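Local coordinates for MHC class I protein (PDB 6LUP) that binds a peptide in the groove of its outer domain and probably presents it to T cells, as MHC class I proteins do, at residues 26-31 against 201-206; 92-97 against 111-116; 126-131 against 149-154. All blocks are in the same frame, centred on the assembly; numbering follows the deposited sequence.

How the contacts relate
From the N terminus, the chain first builds the eight-stranded floor of the peptide-binding platform. The turn 26-31 in that floor meets residues 201-206 of the immunoglobulin domain, so contact 1 closes the longest loop and joins the two domains. Contacts 2 and 3 both fall within this loop, one after the other. Contact 2 pairs 92-97 with 111-116 and closes a hairpin in the middle of the floor. Contact 3 then ties 126-131, at the last strand of the floor, to the helix at 149-154. Contacts 2 and 3 touch through Val111 and Trp130. Contact 1 stands apart, its nearest atoms about 7 Å from contact 2.

Contact 1 (26-31 against 201-206); sequences YVDDQQ and GFYPHS
The ring of Tyr203 reaches edge-on toward the turn at Asp29, and its hydroxyl lies beside the turn's backbone. CG stands anti to the backbone N (chi1 171°), which carries the ring out to the platform. Asp29 N gives a weak hydrogen bond to Tyr203 OH at 3.3 Å, with an N-H...O angle of 134°. Gln30 N lies near the ring plane at the edge. The CB of Asp29 approaches the ring obliquely, 3.5 Å from Tyr203 CE2. On the hydroxyl, Gln30 CB also packs at 3.5 Å from Tyr203 OH.

A water takes a hydrogen bond from Tyr203 OH at 2.6 Å and gives one to Asp28 OD2 at 2.7 Å. Asp28 itself is held by Ser4 and His3 of the neighbouring strand. A cis peptide bond joins Tyr203 to Pro204, and Pro204 CB lies over one face of the Tyr203 ring. His205 N gives a hydrogen bond to Asp29 OD2 in the model, though this oxygen sits too close to a neighbour for its place to be sure.

The turn 27-30 is a type II' beta turn joining two floor strands. The contact therefore sets the underside of the peptide platform on the immunoglobulin domain. Carbon atoms of otherwise polar side chains pack on the phenol, whose hydroxyl is shared between a weak backbone bond and a bridging water.

Contact 2 (92-97 against 111-116); sequences YQLMCG and VQHAWD
Gln93 with Ala114 and Met95 with Gln112 are the hydrogen-bonded pairs of this antiparallel hairpin. Gln93 N to Ala114 O and Ala114 N to Gln93 O are both 2.8 Å. Met95 N meets Gln112 O nearly head-on, with an N-H...O angle of 172°. Gln112 N closes the second ring on Met95 O. Leu94 with His113 lies between them as a non-hydrogen-bonded pair. Cys96 with Val111 and Tyr92 with Trp115, of the same kind, flank them. At such pairs CA atoms approach carbonyl oxygens, as Val111 CA does to Met95 O.

One polar bond joins side chains on the groove face. Tyr92 OH and His113 ND1 are 2.9 Å apart in a hydrogen bond, and either could be the donor. The two rings meet rim to rim, with planes 72° apart. The Tyr92 ring also lays one face over Ala114 O.

Apolar contacts accompany it on this face. Leu94 runs alongside His113, pointing the same way. Its CG sits over the imidazole face, 4.1 Å from the centroid, in a CH-pi contact. Its chi1 of -160° turns the branches toward the neighbouring strand, where CD2 meets Val111 CG2 at 3.7 Å. Val111 CB lies 3.8 Å from Cys96 CB.

The other face carries Gln93, Met95, Gln112 and Ala114, each in contact with aromatic side chains of the other protein chain. Gln93 NE2 bonds to the backbone of that chain. On the groove face, Tyr92 and Cys96 touch the bound peptide. The hairpin is thus two-sided: one face lines the peptide groove, while the other receives the partner chain. The bond from Tyr92 OH at the edge and Leu94 CG over one face probably restrict the turning of the His113 ring.

Contact 3 (126-131 against 149-154); sequences DKMVWV and AFNQGT
Trp130 NE1 gives a hydrogen bond of 2.6 Å to Asn151 OD1 on the helix. The N-H...O angle is 159°. The oxygen lies at the indole edge, close to the ring plane. The donor is tilted from the amide's carbonyl plane. The indole and amide planes are themselves well short of parallel.

Beside this bond, Trp130 also meets Phe150. Trp130 CZ2 approaches Phe150 CE2 obliquely, 3.4 Å away. The planes are close to parallel, 12° apart, but the rings are slid so far that they barely overlap. The centroids of the six-membered rings are 5.7 Å apart. Met128 makes the third contact with its tip. The chain bends at chi2 (-49°) and again at chi3, which swings CE back to the helix. CE then lies 3.3 Å from Asn151 O and 3.7 Å from Asn151 CB.

The next shell positions these groups. Asn151 ND2 bonds to Trp144 O, so both ends of the amide are engaged and its orientation is set. Trp144 also meets the Trp130 ring edge-to-face and touches the Phe150 ring. Trp130 N bonds to Asp145 and Trp130 O to Lys141, both on helix 135-146. Inside the helix, Thr154 OG1 bonds to Phe150 O at 2.9 Å and also lies over one face of the Phe150 ring.

Residues 128 and 129 form a G1 beta bulge that leads into the last floor strand. Phe150 and Thr154 pack on the bound peptide. The contact therefore fastens the helical wall of the groove to the edge of its floor. One directed indole-amide bond is set among aromatic rings and a methionine methyl.

Contact 1 (26-31 against 201-206)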
loop_
_atom_site.group_PDB
_atom_site.type_symbol
_atom_site.label_atom_id
_atom_site.label_comp_id
_atom_site.label_asym_id
_atom_site.label_seq_id
_atom_site.Cartn_x
_atom_site.Cartn_y
_atom_site.Cartn_z
ATOM N N TYR A 26 2.345 1.020 9.447
ATOM C CA TYR A 26 2.513 2.315 8.792
ATOM C C TYR A 26 2.311 3.475 9.746
ATOM O O TYR A 26 1.347 3.495 10.507
ATOM C CB TYR A 26 1.500 2.487 7.661
ATOM C CG TYR A 26 1.796 1.708 6.408
ATOM C CD1 TYR A 26 1.366 0.392 6.269
ATOM C CD2 TYR A 26 2.475 2.297 5.344
ATOM C CE1 TYR A 26 1.626 -0.327 5.110
ATOM C CE2 TYR A 26 2.741 1.592 4.183
ATOM C CZ TYR A 26 2.315 0.278 4.071
ATOM O OH TYR A 26 2.574 -0.432 2.919
ATOM N N VAL A 27 3.222 4.438 9.694
ATOM C CA VAL A 27 2.955 5.778 10.191
ATOM C C VAL A 27 2.657 6.620 8.954
ATOM O O VAL A 27 3.499 6.735 8.059
ATOM C CB VAL A 27 4.152 6.364 10.960
ATOM C CG1 VAL A 27 3.851 7.791 11.382
ATOM C CG2 VAL A 27 4.483 5.504 12.175
ATOM N N ASP A 28 1.458 7.191 8.893
ATOM C CA ASP A 28 0.991 7.881 7.688
ATOM C C ASP A 28 1.142 6.943 6.488
ATOM O O ASP A 28 0.633 5.819 6.520
ATOM C CB ASP A 28 1.739 9.208 7.473
ATOM C CG ASP A 28 1.476 10.220 8.585
ATOM O OD1 ASP A 28 0.308 10.345 9.019
ATOM O OD2 ASP A 28 2.433 10.899 9.020
ATOM N N ASP A 29 1.855 7.380 5.453
ATOM C CA ASP A 29 2.070 6.552 4.265
ATOM C C ASP A 29 3.368 5.751 4.296
ATOM O O ASP A 29 3.691 5.054 3.335
ATOM C CB ASP A 29 2.063 7.416 3.004
ATOM C CG ASP A 29 0.672 7.709 2.498
ATOM O OD1 ASP A 29 -0.321 7.278 3.125
ATOM O OD2 ASP A 29 0.581 8.381 1.454
ATOM N N GLN A 30 4.119 5.854 5.382
ATOM C CA GLN A 30 5.436 5.230 5.445
ATOM C C GLN A 30 5.413 3.924 6.239
ATOM O O GLN A 30 5.043 3.909 7.420
ATOM C CB GLN A 30 6.449 6.219 6.032
ATOM C CG GLN A 30 7.810 5.629 6.368
ATOM C CD GLN A 30 8.775 6.681 6.878
ATOM O OE1 GLN A 30 9.121 7.618 6.163
ATOM N NE2 GLN A 30 9.217 6.528 8.117
ATOM N N GLN A 31 5.804 2.828 5.586
ATOM C CA GLN A 31 5.933 1.553 6.277
ATOM C C GLN A 31 7.140 1.597 7.201
ATOM O O GLN A 31 8.219 2.029 6.794
ATOM C CB GLN A 31 6.078 0.395 5.294
ATOM C CG GLN A 31 5.735 -0.946 5.921
ATOM C CD GLN A 31 6.331 -2.127 5.183
ATOM O OE1 GLN A 31 6.368 -2.153 3.958
ATOM N NE2 GLN A 31 6.789 -3.125 5.934
ATOM N N GLY A 201 9.039 11.212 -7.009
ATOM C CA GLY A 201 9.793 11.412 -5.772
ATOM C C GLY A 201 9.059 12.133 -4.652
ATOM O O GLY A 201 9.694 12.689 -3.752
ATOM N N PHE A 202 7.728 12.120 -4.692
ATOM C CA PHE A 202 6.936 12.811 -3.675
ATOM C C PHE A 202 6.398 11.896 -2.582
ATOM O O PHE A 202 6.161 10.707 -2.804
ATOM C CB PHE A 202 5.805 13.641 -4.300
ATOM C CG PHE A 202 4.842 12.848 -5.143
ATOM C CD1 PHE A 202 3.734 12.226 -4.569
ATOM C CD2 PHE A 202 5.015 12.756 -6.525
ATOM C CE1 PHE A 202 2.834 11.511 -5.350
ATOM C CE2 PHE A 202 4.117 12.043 -7.312
ATOM C CZ PHE A 202 3.027 11.418 -6.723
ATOM N N TYR A 203 6.229 12.472 -1.395
ATOM C CA TYR A 203 5.652 11.790 -0.237
ATOM C C TYR A 203 4.899 12.829 0.597
ATOM O O TYR A 203 5.424 13.920 0.828
ATOM C CB TYR A 203 6.740 11.110 0.613
ATOM C CG TYR A 203 6.201 10.587 1.918
ATOM C CD1 TYR A 203 6.060 11.431 3.022
ATOM C CD2 TYR A 203 5.788 9.262 2.036
ATOM C CE1 TYR A 203 5.529 10.969 4.210
ATOM C CE2 TYR A 203 5.262 8.788 3.221
ATOM C CZ TYR A 203 5.132 9.644 4.302
ATOM O OH TYR A 203 4.606 9.174 5.477
ATOM N N PRO A 204 3.680 12.497 1.077
ATOM C CA PRO A 204 2.936 11.240 0.932
ATOM C C PRO A 204 2.277 11.092 -0.444
ATOM O O PRO A 204 2.439 11.961 -1.297
ATOM C CB PRO A 204 1.882 11.330 2.040
ATOM C CG PRO A 204 1.641 12.789 2.209
ATOM C CD PRO A 204 2.956 13.463 1.931
ATOM N N HIS A 205 1.541 10.000 -0.642
ATOM C CA HIS A 205 1.054 9.602 -1.967
ATOM C C HIS A 205 0.015 10.554 -2.568
ATOM O O HIS A 205 -0.037 10.730 -3.789
ATOM C CB HIS A 205 0.488 8.177 -1.919
ATOM C CG HIS A 205 -0.936 8.111 -1.467
ATOM N ND1 HIS A 205 -1.989 7.973 -2.347
ATOM C CD2 HIS A 205 -1.486 8.196 -0.232
ATOM C CE1 HIS A 205 -3.125 7.965 -1.672
ATOM N NE2 HIS A 205 -2.847 8.097 -0.387
ATOM N N SER A 206 -0.803 11.150 -1.702
ATOM C CA SER A 206 -1.919 12.008 -2.105
ATOM C C SER A 206 -1.445 13.216 -2.922
ATOM O O SER A 206 -0.553 13.948 -2.492
ATOM C CB SER A 206 -2.681 12.469 -0.860
ATOM O OG SER A 206 -3.973 12.941 -1.185
HETATM O O HOH W 1 4.338 11.168 7.154
HETATM O O HOH W 2 -1.865 10.827 1.603
#

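Contact 2 (92-97 against 111-116)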
loop_
_atom_site.group_PDB
_atom_site.type_symbol
_atom_site.label_atom_id
_atom_site.label_comp_id
_atom_site.label_asym_id
_atom_site.label_seq_id
_atom_site.Cartn_x
_atom_site.Cartn_y
_atom_site.Cartn_z
ATOM N N TYR A 92 -7.435 -14.482 5.271
ATOM C CA TYR A 92 -7.996 -13.645 6.318
ATOM C C TYR A 92 -7.230 -12.325 6.371
ATOM O O TYR A 92 -6.017 -12.292 6.153
ATOM C CB TYR A 92 -7.953 -14.346 7.676
ATOM C CG TYR A 92 -8.899 -13.746 8.698
ATOM C CD1 TYR A 92 -10.214 -14.198 8.813
ATOM C CD2 TYR A 92 -8.483 -12.722 9.544
ATOM C CE1 TYR A 92 -11.083 -13.651 9.743
ATOM C CE2 TYR A 92 -9.345 -12.168 10.477
ATOM C CZ TYR A 92 -10.643 -12.637 10.576
ATOM O OH TYR A 92 -11.499 -12.088 11.506
ATOM N N GLN A 93 -7.944 -11.237 6.648
ATOM C CA GLN A 93 -7.328 -9.919 6.724
ATOM C C GLN A 93 -7.814 -9.131 7.930
ATOM O O GLN A 93 -8.980 -9.228 8.312
ATOM C CB GLN A 93 -7.590 -9.129 5.445
ATOM C CG GLN A 93 -6.817 -9.632 4.240
ATOM C CD GLN A 93 -7.363 -9.091 2.939
ATOM O OE1 GLN A 93 -8.398 -9.542 2.447
ATOM N NE2 GLN A 93 -6.667 -8.118 2.371
ATOM N N LEU A 94 -6.906 -8.358 8.520
ATOM C CA LEU A 94 -7.240 -7.471 9.624
ATOM C C LEU A 94 -6.636 -6.099 9.376
ATOM O O LEU A 94 -5.461 -5.985 9.044
ATOM C CB LEU A 94 -6.720 -8.028 10.948
ATOM C CG LEU A 94 -7.315 -7.551 12.276
ATOM C CD1 LEU A 94 -6.491 -8.109 13.422
ATOM C CD2 LEU A 94 -7.390 -6.043 12.406
ATOM N N MET A 95 -7.453 -5.067 9.541
ATOM C CA MET A 95 -7.010 -3.686 9.487
ATOM C C MET A 95 -7.357 -3.027 10.799
ATOM O O MET A 95 -8.526 -3.017 11.189
ATOM C CB MET A 95 -7.792 -2.931 8.422
ATOM C CG MET A 95 -7.123 -2.805 7.078
ATOM S SD MET A 95 -8.276 -2.078 5.889
ATOM C CE MET A 95 -8.301 -0.367 6.433
ATOM N N CYS A 96 -6.373 -2.460 11.478
ATOM C CA CYS A 96 -6.697 -1.574 12.587
ATOM C C CYS A 96 -5.749 -0.396 12.646
ATOM O O CYS A 96 -4.639 -0.450 12.107
ATOM C CB CYS A 96 -6.752 -2.323 13.921
ATOM S SG CYS A 96 -5.252 -3.230 14.313
ATOM N N GLY A 97 -6.211 0.674 13.280
ATOM C CA GLY A 97 -5.397 1.854 13.465
ATOM C C GLY A 97 -6.150 3.020 14.055
ATOM O O GLY A 97 -7.320 2.903 14.420
ATOM N N VAL A 111 -11.153 -0.987 13.562
ATOM C CA VAL A 111 -10.670 -2.355 13.444
ATOM C C VAL A 111 -11.651 -3.108 12.543
ATOM O O VAL A 111 -12.846 -3.185 12.833
ATOM C CB VAL A 111 -10.421 -3.041 14.819
ATOM C CG1 VAL A 111 -11.646 -2.983 15.719
ATOM C CG2 VAL A 111 -9.943 -4.474 14.639
ATOM N N GLN A 112 -11.128 -3.621 11.432
ATOM C CA GLN A 112 -11.935 -4.259 10.395
ATOM C C GLN A 112 -11.331 -5.603 10.026
ATOM O O GLN A 112 -10.120 -5.714 9.826
ATOM C CB GLN A 112 -12.001 -3.377 9.146
ATOM C CG GLN A 112 -12.706 -2.046 9.339
ATOM C CD GLN A 112 -12.312 -1.017 8.297
ATOM O OE1 GLN A 112 -12.029 0.135 8.627
ATOM N NE2 GLN A 112 -12.283 -1.426 7.029
ATOM N N HIS A 113 -12.185 -6.616 9.936
ATOM C CA HIS A 113 -11.759 -7.960 9.573
ATOM C C HIS A 113 -12.400 -8.374 8.252
ATOM O O HIS A 113 -13.542 -7.998 7.957
ATOM C CB HIS A 113 -12.150 -8.963 10.656
ATOM C CG HIS A 113 -11.626 -8.635 12.019
ATOM N ND1 HIS A 113 -10.835 -9.504 12.738
ATOM C CD2 HIS A 113 -11.795 -7.544 12.806
ATOM C CE1 HIS A 113 -10.534 -8.960 13.906
ATOM N NE2 HIS A 113 -11.104 -7.771 13.971
ATOM N N ALA A 114 -11.659 -9.145 7.460
ATOM C CA ALA A 114 -12.173 -9.654 6.194
ATOM C C ALA A 114 -11.809 -11.106 5.953
ATOM O O ALA A 114 -10.704 -11.555 6.274
ATOM C CB ALA A 114 -11.698 -8.806 5.033
ATOM N N TRP A 115 -12.768 -11.820 5.377
ATOM C CA TRP A 115 -12.606 -13.201 4.959
ATOM C C TRP A 115 -12.686 -13.238 3.437
ATOM O O TRP A 115 -13.632 -12.711 2.844
ATOM C CB TRP A 115 -13.696 -14.055 5.610
ATOM C CG TRP A 115 -14.008 -15.345 4.920
ATOM C CD1 TRP A 115 -15.165 -15.661 4.276
ATOM C CD2 TRP A 115 -13.161 -16.498 4.813
ATOM N NE1 TRP A 115 -15.096 -16.936 3.773
ATOM C CE2 TRP A 115 -13.875 -17.472 4.085
ATOM C CE3 TRP A 115 -11.868 -16.802 5.259
ATOM C CZ2 TRP A 115 -13.346 -18.730 3.791
ATOM C CZ3 TRP A 115 -11.338 -18.059 4.964
ATOM C CH2 TRP A 115 -12.080 -19.003 4.237
ATOM N N ASP A 116 -11.675 -13.840 2.814
ATOM C CA ASP A 116 -11.545 -13.865 1.352
ATOM C C ASP A 116 -11.818 -12.496 0.726
ATOM O O ASP A 116 -12.601 -12.376 -0.216
ATOM C CB ASP A 116 -12.444 -14.949 0.734
ATOM C CG ASP A 116 -11.847 -16.346 0.843
ATOM O OD1 ASP A 116 -10.679 -16.479 1.263
ATOM O OD2 ASP A 116 -12.547 -17.319 0.500
HETATM O O HOH W 3 -9.437 -11.933 3.656
#

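Contact 3 (126-131 against 149-154)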
loop_
_atom_site.group_PDB
_atom_site.type_symbol
_atom_site.label_atom_id
_atom_site.label_comp_id
_atom_site.label_asym_id
_atom_site.label_seq_id
_atom_site.Cartn_x
_atom_site.Cartn_y
_atom_site.Cartn_z
ATOM N N ASP A 126 -18.422 3.910 18.592
ATOM C CA ASP A 126 -19.367 4.795 19.283
ATOM C C ASP A 126 -20.453 4.024 20.024
ATOM O O ASP A 126 -20.723 4.299 21.193
ATOM C CB ASP A 126 -19.983 5.810 18.310
ATOM C CG ASP A 126 -18.934 6.688 17.634
ATOM O OD1 ASP A 126 -17.753 6.665 18.062
ATOM O OD2 ASP A 126 -19.292 7.403 16.671
ATOM N N LYS A 127 -21.060 3.055 19.343
ATOM C CA LYS A 127 -22.060 2.176 19.948
ATOM C C LYS A 127 -21.417 1.070 20.783
ATOM O O LYS A 127 -22.084 0.449 21.609
ATOM C CB LYS A 127 -22.942 1.544 18.866
ATOM C CG LYS A 127 -23.812 2.519 18.089
ATOM C CD LYS A 127 -25.014 2.983 18.900
ATOM C CE LYS A 127 -25.932 3.866 18.069
ATOM N NZ LYS A 127 -27.028 4.462 18.885
ATOM N N MET A 128 -20.123 0.840 20.557
ATOM C CA MET A 128 -19.373 -0.276 21.154
ATOM C C MET A 128 -20.017 -1.634 20.876
ATOM O O MET A 128 -20.186 -2.463 21.774
ATOM C CB MET A 128 -19.099 -0.057 22.648
ATOM C CG MET A 128 -17.924 0.869 22.928
ATOM S SD MET A 128 -16.427 0.462 21.995
ATOM C CE MET A 128 -16.061 -1.184 22.600
ATOM N N VAL A 129 -20.361 -1.841 19.609
ATOM C CA VAL A 129 -20.969 -3.082 19.142
ATOM C C VAL A 129 -20.274 -3.513 17.846
ATOM O O VAL A 129 -19.796 -2.673 17.077
ATOM C CB VAL A 129 -22.509 -2.921 18.969
ATOM C CG1 VAL A 129 -22.857 -2.098 17.732
ATOM C CG2 VAL A 129 -23.209 -4.269 18.935
ATOM N N TRP A 130 -20.194 -4.821 17.623
ATOM C CA TRP A 130 -19.600 -5.356 16.400
ATOM C C TRP A 130 -20.647 -5.504 15.306
ATOM O O TRP A 130 -21.769 -5.941 15.565
ATOM C CB TRP A 130 -18.925 -6.699 16.670
ATOM C CG TRP A 130 -17.756 -6.594 17.599
ATOM C CD1 TRP A 130 -17.783 -6.696 18.958
ATOM C CD2 TRP A 130 -16.386 -6.360 17.239
ATOM N NE1 TRP A 130 -16.516 -6.544 19.471
ATOM C CE2 TRP A 130 -15.639 -6.335 18.439
ATOM C CE3 TRP A 130 -15.716 -6.173 16.022
ATOM C CZ2 TRP A 130 -14.255 -6.128 18.457
ATOM C CZ3 TRP A 130 -14.336 -5.967 16.042
ATOM C CH2 TRP A 130 -13.624 -5.948 17.252
ATOM N N VAL A 131 -20.276 -5.130 14.085
ATOM C CA VAL A 131 -21.181 -5.238 12.941
ATOM C C VAL A 131 -20.673 -6.250 11.913
ATOM O O VAL A 131 -19.469 -6.359 11.670
ATOM C CB VAL A 131 -21.481 -3.858 12.290
ATOM C CG1 VAL A 131 -21.972 -2.865 13.336
ATOM C CG2 VAL A 131 -20.265 -3.300 11.574
ATOM N N ALA A 149 -14.238 -7.203 28.421
ATOM C CA ALA A 149 -12.795 -6.975 28.534
ATOM C C ALA A 149 -12.118 -6.870 27.167
ATOM O O ALA A 149 -11.238 -6.033 26.972
ATOM C CB ALA A 149 -12.139 -8.054 29.383
ATOM N N PHE A 150 -12.541 -7.711 26.227
ATOM C CA PHE A 150 -12.069 -7.618 24.851
ATOM C C PHE A 150 -12.443 -6.264 24.252
ATOM O O PHE A 150 -11.578 -5.550 23.736
ATOM C CB PHE A 150 -12.637 -8.769 24.013
ATOM C CG PHE A 150 -12.233 -8.740 22.561
ATOM C CD1 PHE A 150 -10.890 -8.822 22.185
ATOM C CD2 PHE A 150 -13.198 -8.666 21.563
ATOM C CE1 PHE A 150 -10.521 -8.808 20.844
ATOM C CE2 PHE A 150 -12.838 -8.656 20.221
ATOM C CZ PHE A 150 -11.498 -8.725 19.861
ATOM N N ASN A 151 -13.725 -5.912 24.358
ATOM C CA ASN A 151 -14.268 -4.685 23.767
ATOM C C ASN A 151 -13.641 -3.407 24.308
ATOM O O ASN A 151 -13.182 -2.562 23.535
ATOM C CB ASN A 151 -15.791 -4.626 23.938
ATOM C CG ASN A 151 -16.523 -5.619 23.055
ATOM O OD1 ASN A 151 -16.012 -6.051 22.022
ATOM N ND2 ASN A 151 -17.730 -5.989 23.461
ATOM N N GLN A 152 -13.624 -3.272 25.630
ATOM C CA GLN A 152 -13.046 -2.099 26.274
ATOM C C GLN A 152 -11.544 -2.026 26.038
ATOM O O GLN A 152 -10.991 -0.940 25.852
ATOM C CB GLN A 152 -13.373 -2.079 27.771
ATOM C CG GLN A 152 -14.800 -1.652 28.085
ATOM C CD GLN A 152 -15.154 -0.290 27.501
ATOM O OE1 GLN A 152 -14.515 0.723 27.807
ATOM N NE2 GLN A 152 -16.181 -0.261 26.657
ATOM N N GLY A 153 -10.897 -3.190 26.031
ATOM C CA GLY A 153 -9.469 -3.295 25.738
ATOM C C GLY A 153 -9.129 -2.782 24.351
ATOM O O GLY A 153 -8.263 -1.919 24.194
ATOM N N THR A 154 -9.823 -3.314 23.348
ATOM C CA THR A 154 -9.668 -2.879 21.963
ATOM C C THR A 154 -9.892 -1.367 21.838
ATOM O O THR A 154 -9.129 -0.667 21.166
ATOM C CB THR A 154 -10.647 -3.635 21.046
ATOM O OG1 THR A 154 -10.413 -5.042 21.162
ATOM C CG2 THR A 154 -10.484 -3.211 19.594
#